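Local coordinates for protein 2,5-dihydroxypyridine 5,6-dioxygenase (Pseudomonas putida KT2440, PDB 7CUP) that catalyses the iron-dependent ring cleavage of 2,5-dihydroxypyridine by dioxygen to N-formylmaleamate, a step of aerobic nicotinate degradation, at residues E146-L155 with H166-T176; F196-A204 with N306-K314. One frame throughout, in Å; residues are numbered along the deposited sequence.

Interaction 1: residues E146-L155 with H166-T176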
loop_
_atom_site.group_PDB
_atom_site.type_symbol
_atom_site.label_atom_id
_atom_site.label_comp_id
_atom_site.label_asym_id
_atom_site.label_seq_id
_atom_site.Cartn_x
_atom_site.Cartn_y
_atom_site.Cartn_z
ATOM N N GLU A 146 -6.559 -39.896 -23.332
ATOM C CA GLU A 146 -7.904 -39.482 -23.789
ATOM C C GLU A 146 -8.378 -40.426 -24.901
ATOM O O GLU A 146 -9.577 -40.743 -24.893
ATOM C CB GLU A 146 -7.913 -38.031 -24.266
ATOM C CG GLU A 146 -9.297 -37.540 -24.711
ATOM C CD GLU A 146 -9.291 -36.216 -25.466
ATOM O OE1 GLU A 146 -8.229 -35.868 -26.017
ATOM O OE2 GLU A 146 -10.340 -35.529 -25.496
ATOM N N THR A 147 -7.505 -40.842 -25.822
ATOM C CA THR A 147 -7.900 -41.663 -27.010
ATOM C C THR A 147 -8.468 -43.013 -26.511
ATOM O O THR A 147 -9.505 -43.453 -27.064
ATOM C CB THR A 147 -6.774 -41.782 -28.055
ATOM O OG1 THR A 147 -5.676 -42.504 -27.505
ATOM C CG2 THR A 147 -6.256 -40.459 -28.577
ATOM N N LEU A 148 -7.871 -43.605 -25.467
ATOM C CA LEU A 148 -8.396 -44.803 -24.755
ATOM C C LEU A 148 -9.716 -44.472 -24.064
ATOM O O LEU A 148 -10.703 -45.179 -24.285
ATOM C CB LEU A 148 -7.373 -45.295 -23.724
ATOM C CG LEU A 148 -6.424 -46.390 -24.195
ATOM C CD1 LEU A 148 -5.417 -46.730 -23.113
ATOM C CD2 LEU A 148 -7.190 -47.649 -24.592
ATOM N N LEU A 149 -9.732 -43.442 -23.224
ATOM C CA LEU A 149 -10.926 -43.116 -22.421
ATOM C C LEU A 149 -12.149 -42.936 -23.335
ATOM O O LEU A 149 -13.220 -43.372 -22.925
ATOM C CB LEU A 149 -10.669 -41.856 -21.588
ATOM C CG LEU A 149 -11.880 -41.391 -20.781
ATOM C CD1 LEU A 149 -12.443 -42.528 -19.935
ATOM C CD2 LEU A 149 -11.527 -40.190 -19.908
ATOM N N LYS A 150 -12.017 -42.288 -24.496
ATOM C CA LYS A 150 -13.183 -41.825 -25.312
ATOM C C LYS A 150 -13.996 -43.026 -25.807
ATOM O O LYS A 150 -15.250 -42.941 -25.785
ATOM C CB LYS A 150 -12.741 -40.954 -26.492
ATOM C CG LYS A 150 -12.549 -39.489 -26.137
ATOM C CD LYS A 150 -11.820 -38.706 -27.202
ATOM C CE LYS A 150 -12.772 -38.044 -28.170
ATOM N NZ LYS A 150 -12.066 -37.578 -29.382
ATOM N N GLN A 151 -13.316 -44.105 -26.197
ATOM C CA GLN A 151 -13.960 -45.333 -26.743
ATOM C C GLN A 151 -14.386 -46.312 -25.617
ATOM O O GLN A 151 -15.277 -47.141 -25.898
ATOM C CB GLN A 151 -13.077 -45.942 -27.840
ATOM C CG GLN A 151 -11.631 -46.233 -27.455
ATOM C CD GLN A 151 -11.479 -47.452 -26.576
ATOM O OE1 GLN A 151 -12.349 -47.777 -25.766
ATOM N NE2 GLN A 151 -10.354 -48.136 -26.729
ATOM N N ALA A 152 -13.837 -46.233 -24.391
ATOM C CA ALA A 152 -14.161 -47.163 -23.274
ATOM C C ALA A 152 -15.676 -47.189 -23.084
ATOM O O ALA A 152 -16.309 -46.154 -23.325
ATOM C CB ALA A 152 -13.474 -46.771 -21.983
ATOM N N ARG A 153 -16.228 -48.330 -22.672
ATOM C CA ARG A 153 -17.699 -48.530 -22.533
ATOM C C ARG A 153 -18.079 -48.556 -21.049
ATOM O O ARG A 153 -19.259 -48.246 -20.730
ATOM C CB ARG A 153 -18.121 -49.807 -23.271
ATOM C CG ARG A 153 -18.266 -49.631 -24.777
ATOM C CD ARG A 153 -19.443 -48.728 -25.130
ATOM N NE ARG A 153 -20.655 -49.425 -25.579
ATOM C CZ ARG A 153 -21.685 -49.816 -24.812
ATOM N NH1 ARG A 153 -21.681 -49.624 -23.501
ATOM N NH2 ARG A 153 -22.724 -50.420 -25.371
ATOM N N SER A 154 -17.118 -48.924 -20.194
ATOM C CA SER A 154 -17.211 -48.903 -18.712
ATOM C C SER A 154 -15.859 -48.488 -18.107
ATOM O O SER A 154 -14.791 -48.791 -18.717
ATOM C CB SER A 154 -17.624 -50.245 -18.185
ATOM O OG SER A 154 -16.516 -51.138 -18.191
ATOM N N LEU A 155 -15.897 -47.858 -16.928
ATOM C CA LEU A 155 -14.703 -47.691 -16.059
ATOM C C LEU A 155 -14.912 -48.523 -14.790
ATOM O O LEU A 155 -16.050 -48.528 -14.270
ATOM C CB LEU A 155 -14.488 -46.200 -15.759
ATOM C CG LEU A 155 -13.333 -45.867 -14.808
ATOM C CD1 LEU A 155 -12.793 -44.472 -15.082
ATOM C CD2 LEU A 155 -13.767 -45.985 -13.355
ATOM N N HIS A 166 -18.138 -49.652 -10.316
ATOM C CA HIS A 166 -18.402 -49.828 -11.765
ATOM C C HIS A 166 -19.187 -48.632 -12.276
ATOM O O HIS A 166 -20.219 -48.284 -11.672
ATOM C CB HIS A 166 -19.123 -51.158 -12.062
ATOM C CG HIS A 166 -19.032 -51.561 -13.503
ATOM N ND1 HIS A 166 -17.857 -52.033 -14.080
ATOM C CD2 HIS A 166 -19.951 -51.538 -14.497
ATOM C CE1 HIS A 166 -18.065 -52.296 -15.356
ATOM N NE2 HIS A 166 -19.344 -51.996 -15.638
ATOM N N ALA A 167 -18.713 -48.060 -13.379
ATOM C CA ALA A 167 -19.320 -46.886 -14.043
ATOM C C ALA A 167 -19.516 -47.172 -15.529
ATOM O O ALA A 167 -18.588 -47.046 -16.321
ATOM C CB ALA A 167 -18.436 -45.676 -13.839
ATOM N N PRO A 168 -20.743 -47.514 -15.970
ATOM C CA PRO A 168 -21.038 -47.527 -17.402
ATOM C C PRO A 168 -20.785 -46.132 -18.017
ATOM O O PRO A 168 -21.215 -45.121 -17.470
ATOM C CB PRO A 168 -22.517 -47.956 -17.462
ATOM C CG PRO A 168 -22.779 -48.607 -16.112
ATOM C CD PRO A 168 -21.913 -47.834 -15.139
ATOM N N LEU A 169 -20.087 -46.099 -19.146
ATOM C CA LEU A 169 -19.788 -44.850 -19.899
ATOM C C LEU A 169 -20.499 -44.857 -21.258
ATOM O O LEU A 169 -21.009 -45.930 -21.643
ATOM C CB LEU A 169 -18.273 -44.763 -20.068
ATOM C CG LEU A 169 -17.489 -44.742 -18.761
ATOM C CD1 LEU A 169 -15.998 -44.809 -19.025
ATOM C CD2 LEU A 169 -17.845 -43.524 -17.933
ATOM N N GLY A 170 -20.495 -43.702 -21.943
ATOM C CA GLY A 170 -20.992 -43.501 -23.318
ATOM C C GLY A 170 -21.870 -42.270 -23.423
ATOM O O GLY A 170 -21.878 -41.621 -24.457
ATOM N N GLN A 171 -22.599 -41.931 -22.377
ATOM C CA GLN A 171 -23.506 -40.769 -22.408
ATOM C C GLN A 171 -22.692 -39.465 -22.483
ATOM O O GLN A 171 -23.248 -38.453 -23.004
ATOM C CB GLN A 171 -24.441 -40.839 -21.204
ATOM C CG GLN A 171 -25.657 -39.933 -21.322
ATOM C CD GLN A 171 -26.701 -40.258 -20.281
ATOM O OE1 GLN A 171 -26.534 -41.176 -19.471
ATOM N NE2 GLN A 171 -27.791 -39.505 -20.306
ATOM N N TYR A 172 -21.444 -39.434 -22.001
ATOM C CA TYR A 172 -20.790 -38.135 -21.682
ATOM C C TYR A 172 -19.382 -38.060 -22.247
ATOM O O TYR A 172 -18.680 -39.061 -22.353
ATOM C CB TYR A 172 -20.790 -37.893 -20.175
ATOM C CG TYR A 172 -22.147 -37.627 -19.586
ATOM C CD1 TYR A 172 -22.842 -36.476 -19.884
ATOM C CD2 TYR A 172 -22.742 -38.536 -18.726
ATOM C CE1 TYR A 172 -24.097 -36.227 -19.349
ATOM C CE2 TYR A 172 -23.998 -38.320 -18.198
ATOM C CZ TYR A 172 -24.667 -37.150 -18.489
ATOM O OH TYR A 172 -25.880 -36.892 -17.922
ATOM N N PRO A 173 -18.890 -36.851 -22.586
ATOM C CA PRO A 173 -17.569 -36.734 -23.196
ATOM C C PRO A 173 -16.427 -36.983 -22.189
ATOM O O PRO A 173 -16.673 -36.989 -21.015
ATOM C CB PRO A 173 -17.556 -35.303 -23.753
ATOM C CG PRO A 173 -18.570 -34.549 -22.938
ATOM C CD PRO A 173 -19.543 -35.564 -22.371
ATOM N N ALA A 174 -15.215 -37.200 -22.695
ATOM C CA ALA A 174 -13.924 -37.157 -21.978
ATOM C C ALA A 174 -13.469 -35.689 -21.913
ATOM O O ALA A 174 -13.588 -35.001 -22.921
ATOM C CB ALA A 174 -12.924 -37.995 -22.727
ATOM N N VAL A 175 -13.013 -35.208 -20.758
ATOM C CA VAL A 175 -12.422 -33.848 -20.623
ATOM C C VAL A 175 -10.987 -34.018 -20.147
ATOM O O VAL A 175 -10.751 -34.855 -19.265
ATOM C CB VAL A 175 -13.262 -32.961 -19.695
ATOM C CG1 VAL A 175 -12.586 -31.626 -19.411
ATOM C CG2 VAL A 175 -14.642 -32.731 -20.282
ATOM N N THR A 176 -10.069 -33.281 -20.766
ATOM C CA THR A 176 -8.638 -33.221 -20.382
ATOM C C THR A 176 -8.288 -31.854 -19.774
ATOM O O THR A 176 -8.902 -30.842 -20.159
ATOM C CB THR A 176 -7.747 -33.514 -21.590
ATOM O OG1 THR A 176 -7.875 -32.442 -22.525
ATOM C CG2 THR A 176 -8.118 -34.830 -22.236
HETATM O O HOH W 1 -8.383 -32.759 -25.488
#

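Interaction 2: residues F196-A204 with N306-K314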
loop_
_atom_site.group_PDB
_atom_site.type_symbol
_atom_site.label_atom_id
_atom_site.label_comp_id
_atom_site.label_asym_id
_atom_site.label_seq_id
_atom_site.Cartn_x
_atom_site.Cartn_y
_atom_site.Cartn_z
ATOM N N PHE A 196 -10.904 -37.006 -17.100
ATOM C CA PHE A 196 -12.109 -37.558 -16.454
ATOM C C PHE A 196 -13.275 -37.588 -17.454
ATOM O O PHE A 196 -13.201 -36.908 -18.498
ATOM C CB PHE A 196 -12.455 -36.713 -15.227
ATOM C CG PHE A 196 -12.496 -35.227 -15.492
ATOM C CD1 PHE A 196 -13.672 -34.610 -15.898
ATOM C CD2 PHE A 196 -11.363 -34.450 -15.330
ATOM C CE1 PHE A 196 -13.713 -33.245 -16.133
ATOM C CE2 PHE A 196 -11.401 -33.085 -15.573
ATOM C CZ PHE A 196 -12.569 -32.484 -15.988
ATOM N N THR A 197 -14.281 -38.407 -17.142
ATOM C CA THR A 197 -15.640 -38.400 -17.736
ATOM C C THR A 197 -16.670 -38.313 -16.622
ATOM O O THR A 197 -16.288 -38.027 -15.473
ATOM C CB THR A 197 -16.036 -39.683 -18.490
ATOM O OG1 THR A 197 -14.935 -40.560 -18.720
ATOM C CG2 THR A 197 -16.737 -39.342 -19.781
ATOM N N TRP A 198 -17.928 -38.569 -16.981
ATOM C CA TRP A 198 -19.057 -38.776 -16.056
ATOM C C TRP A 198 -19.606 -40.170 -16.320
ATOM O O TRP A 198 -19.547 -40.649 -17.444
ATOM C CB TRP A 198 -20.099 -37.672 -16.271
ATOM C CG TRP A 198 -19.595 -36.313 -15.907
ATOM C CD1 TRP A 198 -19.978 -35.562 -14.834
ATOM C CD2 TRP A 198 -18.640 -35.521 -16.634
ATOM N NE1 TRP A 198 -19.306 -34.376 -14.828
ATOM C CE2 TRP A 198 -18.480 -34.319 -15.917
ATOM C CE3 TRP A 198 -17.942 -35.691 -17.837
ATOM C CZ2 TRP A 198 -17.650 -33.294 -16.358
ATOM C CZ3 TRP A 198 -17.108 -34.685 -18.270
ATOM C CH2 TRP A 198 -16.958 -33.508 -17.530
ATOM N N PRO A 199 -20.107 -40.881 -15.297
ATOM C CA PRO A 199 -20.827 -42.132 -15.539
ATOM C C PRO A 199 -22.164 -41.834 -16.240
ATOM O O PRO A 199 -22.716 -40.734 -16.065
ATOM C CB PRO A 199 -21.082 -42.690 -14.135
ATOM C CG PRO A 199 -21.070 -41.458 -13.225
ATOM C CD PRO A 199 -20.122 -40.473 -13.884
ATOM N N ASN A 200 -22.716 -42.827 -16.938
ATOM C CA ASN A 200 -24.103 -42.746 -17.488
ATOM C C ASN A 200 -25.066 -42.390 -16.355
ATOM O O ASN A 200 -24.769 -42.760 -15.191
ATOM C CB ASN A 200 -24.472 -44.032 -18.230
ATOM C CG ASN A 200 -23.537 -44.268 -19.393
ATOM O OD1 ASN A 200 -22.953 -43.327 -19.919
ATOM N ND2 ASN A 200 -23.338 -45.518 -19.765
ATOM N N GLU A 201 -26.164 -41.689 -16.667
ATOM C CA GLU A 201 -27.146 -41.215 -15.648
ATOM C C GLU A 201 -27.681 -42.456 -14.881
ATOM O O GLU A 201 -27.870 -43.510 -15.496
ATOM C CB GLU A 201 -28.179 -40.296 -16.328
ATOM C CG GLU A 201 -28.609 -39.077 -15.494
ATOM C CD GLU A 201 -27.574 -37.993 -15.195
ATOM O OE1 GLU A 201 -26.515 -38.002 -15.849
ATOM O OE2 GLU A 201 -27.822 -37.127 -14.293
ATOM N N ASP A 202 -27.759 -42.379 -13.546
ATOM C CA ASP A 202 -28.335 -43.391 -12.605
ATOM C C ASP A 202 -27.720 -44.788 -12.768
ATOM O O ASP A 202 -28.437 -45.766 -12.520
ATOM C CB ASP A 202 -29.852 -43.464 -12.753
ATOM C CG ASP A 202 -30.492 -42.095 -12.891
ATOM O OD1 ASP A 202 -30.390 -41.277 -11.924
ATOM O OD2 ASP A 202 -31.036 -41.832 -13.991
ATOM N N SER A 203 -26.422 -44.890 -13.049
ATOM C CA SER A 203 -25.757 -46.156 -13.450
ATOM C C SER A 203 -24.624 -46.574 -12.514
ATOM O O SER A 203 -24.403 -47.782 -12.425
ATOM C CB SER A 203 -25.256 -46.028 -14.836
ATOM O OG SER A 203 -26.253 -45.379 -15.604
ATOM N N ALA A 204 -23.869 -45.646 -11.913
ATOM C CA ALA A 204 -22.670 -46.012 -11.119
ATOM C C ALA A 204 -23.094 -46.877 -9.930
ATOM O O ALA A 204 -24.103 -46.537 -9.284
ATOM C CB ALA A 204 -21.901 -44.792 -10.665
ATOM N N ASN A 306 -23.525 -31.620 -12.087
ATOM C CA ASN A 306 -23.034 -32.172 -13.374
ATOM C C ASN A 306 -23.671 -31.422 -14.549
ATOM O O ASN A 306 -23.520 -31.941 -15.668
ATOM C CB ASN A 306 -23.223 -33.698 -13.441
ATOM C CG ASN A 306 -24.661 -34.172 -13.314
ATOM O OD1 ASN A 306 -25.573 -33.390 -13.029
ATOM N ND2 ASN A 306 -24.875 -35.469 -13.493
ATOM N N THR A 307 -24.283 -30.241 -14.341
ATOM C CA THR A 307 -24.922 -29.452 -15.446
ATOM C C THR A 307 -23.858 -28.932 -16.414
ATOM O O THR A 307 -24.232 -28.679 -17.550
ATOM C CB THR A 307 -25.772 -28.249 -15.011
ATOM O OG1 THR A 307 -24.890 -27.309 -14.403
ATOM C CG2 THR A 307 -26.898 -28.600 -14.069
ATOM N N GLU A 308 -22.591 -28.811 -15.998
ATOM C CA GLU A 308 -21.473 -28.398 -16.894
ATOM C C GLU A 308 -21.425 -29.298 -18.142
ATOM O O GLU A 308 -20.877 -28.841 -19.129
ATOM C CB GLU A 308 -20.124 -28.406 -16.170
ATOM C CG GLU A 308 -19.677 -29.785 -15.739
ATOM C CD GLU A 308 -18.597 -29.791 -14.670
ATOM O OE1 GLU A 308 -17.411 -29.605 -15.022
ATOM O OE2 GLU A 308 -18.941 -29.968 -13.484
ATOM N N VAL A 309 -21.950 -30.530 -18.094
ATOM C CA VAL A 309 -22.057 -31.457 -19.266
ATOM C C VAL A 309 -23.530 -31.801 -19.558
ATOM O O VAL A 309 -23.776 -32.782 -20.277
ATOM C CB VAL A 309 -21.228 -32.739 -19.054
ATOM C CG1 VAL A 309 -19.753 -32.423 -19.024
ATOM C CG2 VAL A 309 -21.650 -33.539 -17.828
ATOM N N GLY A 310 -24.480 -31.052 -19.009
ATOM C CA GLY A 310 -25.917 -31.240 -19.290
ATOM C C GLY A 310 -26.579 -32.292 -18.413
ATOM O O GLY A 310 -27.737 -32.642 -18.711
ATOM N N GLY A 311 -25.914 -32.767 -17.351
ATOM C CA GLY A 311 -26.561 -33.576 -16.299
ATOM C C GLY A 311 -27.641 -32.770 -15.597
ATOM O O GLY A 311 -27.712 -31.538 -15.848
ATOM N N LYS A 312 -28.405 -33.407 -14.702
ATOM C CA LYS A 312 -29.617 -32.826 -14.054
ATOM C C LYS A 312 -29.251 -31.993 -12.820
ATOM O O LYS A 312 -30.001 -31.078 -12.470
ATOM C CB LYS A 312 -30.585 -33.949 -13.669
ATOM C CG LYS A 312 -30.977 -34.846 -14.838
ATOM C CD LYS A 312 -31.284 -36.271 -14.454
ATOM C CE LYS A 312 -32.628 -36.432 -13.778
ATOM N NZ LYS A 312 -33.078 -37.845 -13.832
ATOM N N ARG A 313 -28.115 -32.266 -12.198
ATOM C CA ARG A 313 -27.806 -31.752 -10.840
ATOM C C ARG A 313 -27.131 -30.370 -10.917
ATOM O O ARG A 313 -26.077 -30.262 -11.558
ATOM C CB ARG A 313 -26.970 -32.823 -10.143
ATOM C CG ARG A 313 -27.674 -34.174 -10.058
ATOM C CD ARG A 313 -27.053 -34.995 -8.945
ATOM N NE ARG A 313 -25.653 -35.187 -9.271
ATOM C CZ ARG A 313 -25.198 -36.079 -10.147
ATOM N NH1 ARG A 313 -26.029 -36.907 -10.767
ATOM N NH2 ARG A 313 -23.901 -36.161 -10.389
ATOM N N LYS A 314 -27.700 -29.347 -10.268
ATOM C CA LYS A 314 -27.039 -28.014 -10.152
ATOM C C LYS A 314 -26.714 -27.679 -8.683
ATOM O O LYS A 314 -26.468 -26.498 -8.393
ATOM C CB LYS A 314 -27.911 -26.935 -10.795
ATOM C CG LYS A 314 -29.210 -26.611 -10.065
ATOM C CD LYS A 314 -29.681 -25.162 -10.233
ATOM C CE LYS A 314 -29.496 -24.591 -11.629
ATOM N NZ LYS A 314 -30.001 -25.508 -12.685
HETATM O O HOH W 2 -19.412 -32.293 -12.745
HETATM O O HOH W 3 -28.940 -36.712 -11.224
#

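Interaction 1: residues E146-L155 with H166-T176
Leu169 lays its CD1 methyl against the strand start at Ser154 and Leu155, 3.7 Å from Leu155 N and 3.9 Å from Leu155 CB. Its CG stands anti to the carbonyl carbon (chi1 -59°), which turns the branch back over this backbone and away from its own carbonyl. Leu149 reaches across from helix 136-151. With CG anti to its backbone N (chi1 177°), it sets CD2 3.8 Å from Ala174 CB. The same methyl of Ala174 meets Lys150 CG at 3.7 Å. At the far end Glu146 is extended and crosses Thr176 at about a right angle. Its CD lies 3.7 Å from Thr176 CG2, and a water joins Glu146 OE1 to Thr176 OG1, which also bonds Arg186. At the hairpin end, Ser154 CB and OG lie against CE1 and NE2 of His166, meeting the ring obliquely; His166 ND1 is hydrogen-bonded to His156 ND1. The backbones pair antiparallel: Leu155 N bonds Ala167 O, Ala167 N bonds Leu155 O, and Leu169 N bonds Arg153 O. The contact thus has two chemistries: main-chain bonds fix the hairpin, while mostly apolar side chains rest the helix end on Ala174 and on the start of strand 175-177.

Interaction 2: residues F196-A204 with N306-K314
Apolar contact centres on Trp198 and Val309. Val309 puts both methyls over one face of the indole. CG1 sits above the six-membered ring, 3.5 Å from its centroid and 16° off the normal, a CH-pi contact; CG2 lies over the middle of the whole ring system. This follows from chi1 of -67°, which holds CG1 anti to the carbonyl carbon. At the indole edge, Glu308 OE1 lies in the ring plane, 3.9 Å from Trp198 CZ2. The polar link is a water that accepts from Trp198 NE1 at 2.9 Å and donates to Glu308 OE2. A leucine in place of Trp198 would probably leave that water without its N-H donor and uncover the Val309 methyls. Charged contacts gather at Glu201 OE2. It takes a weak bond from Asn306 ND2 (3.5 Å) and faces Arg313 NH1 in a long salt bridge of 4.0 Å, out of the guanidinium plane; a water also links the two. Glu201 OE1 is held by Tyr172, and Arg313 NE by Gly304 O. Within 306-314, Asn306 OD1 accepts from Arg313 N. Trp198 also touches the iron ligand His265, and the side chain of Glu308 is about 6 Å from the bound iron, consistent with second-shell positions at the non-heme iron site.

From the N terminus, interaction 1 comes first. Helix 136-151 runs into strand 154-158, the hairpin turns back along strand 164-168, and the contact closes this short loop and reaches the start of strand 175-177. Interaction 2 opens later, at the end of strand 194-197. It closes a long loop of about a hundred residues, at the connection between strands 299-303 and 319-323. The two are in series, neither nested nor crossed. Their centres lie 12 Å apart, and strands 175-177 and 194-197 are neighbours in one antiparallel sheet. They also meet directly, where Pro168 O pairs with Asn200 N. Together they tie helix and hairpin to the iron-bearing sheet and its loop.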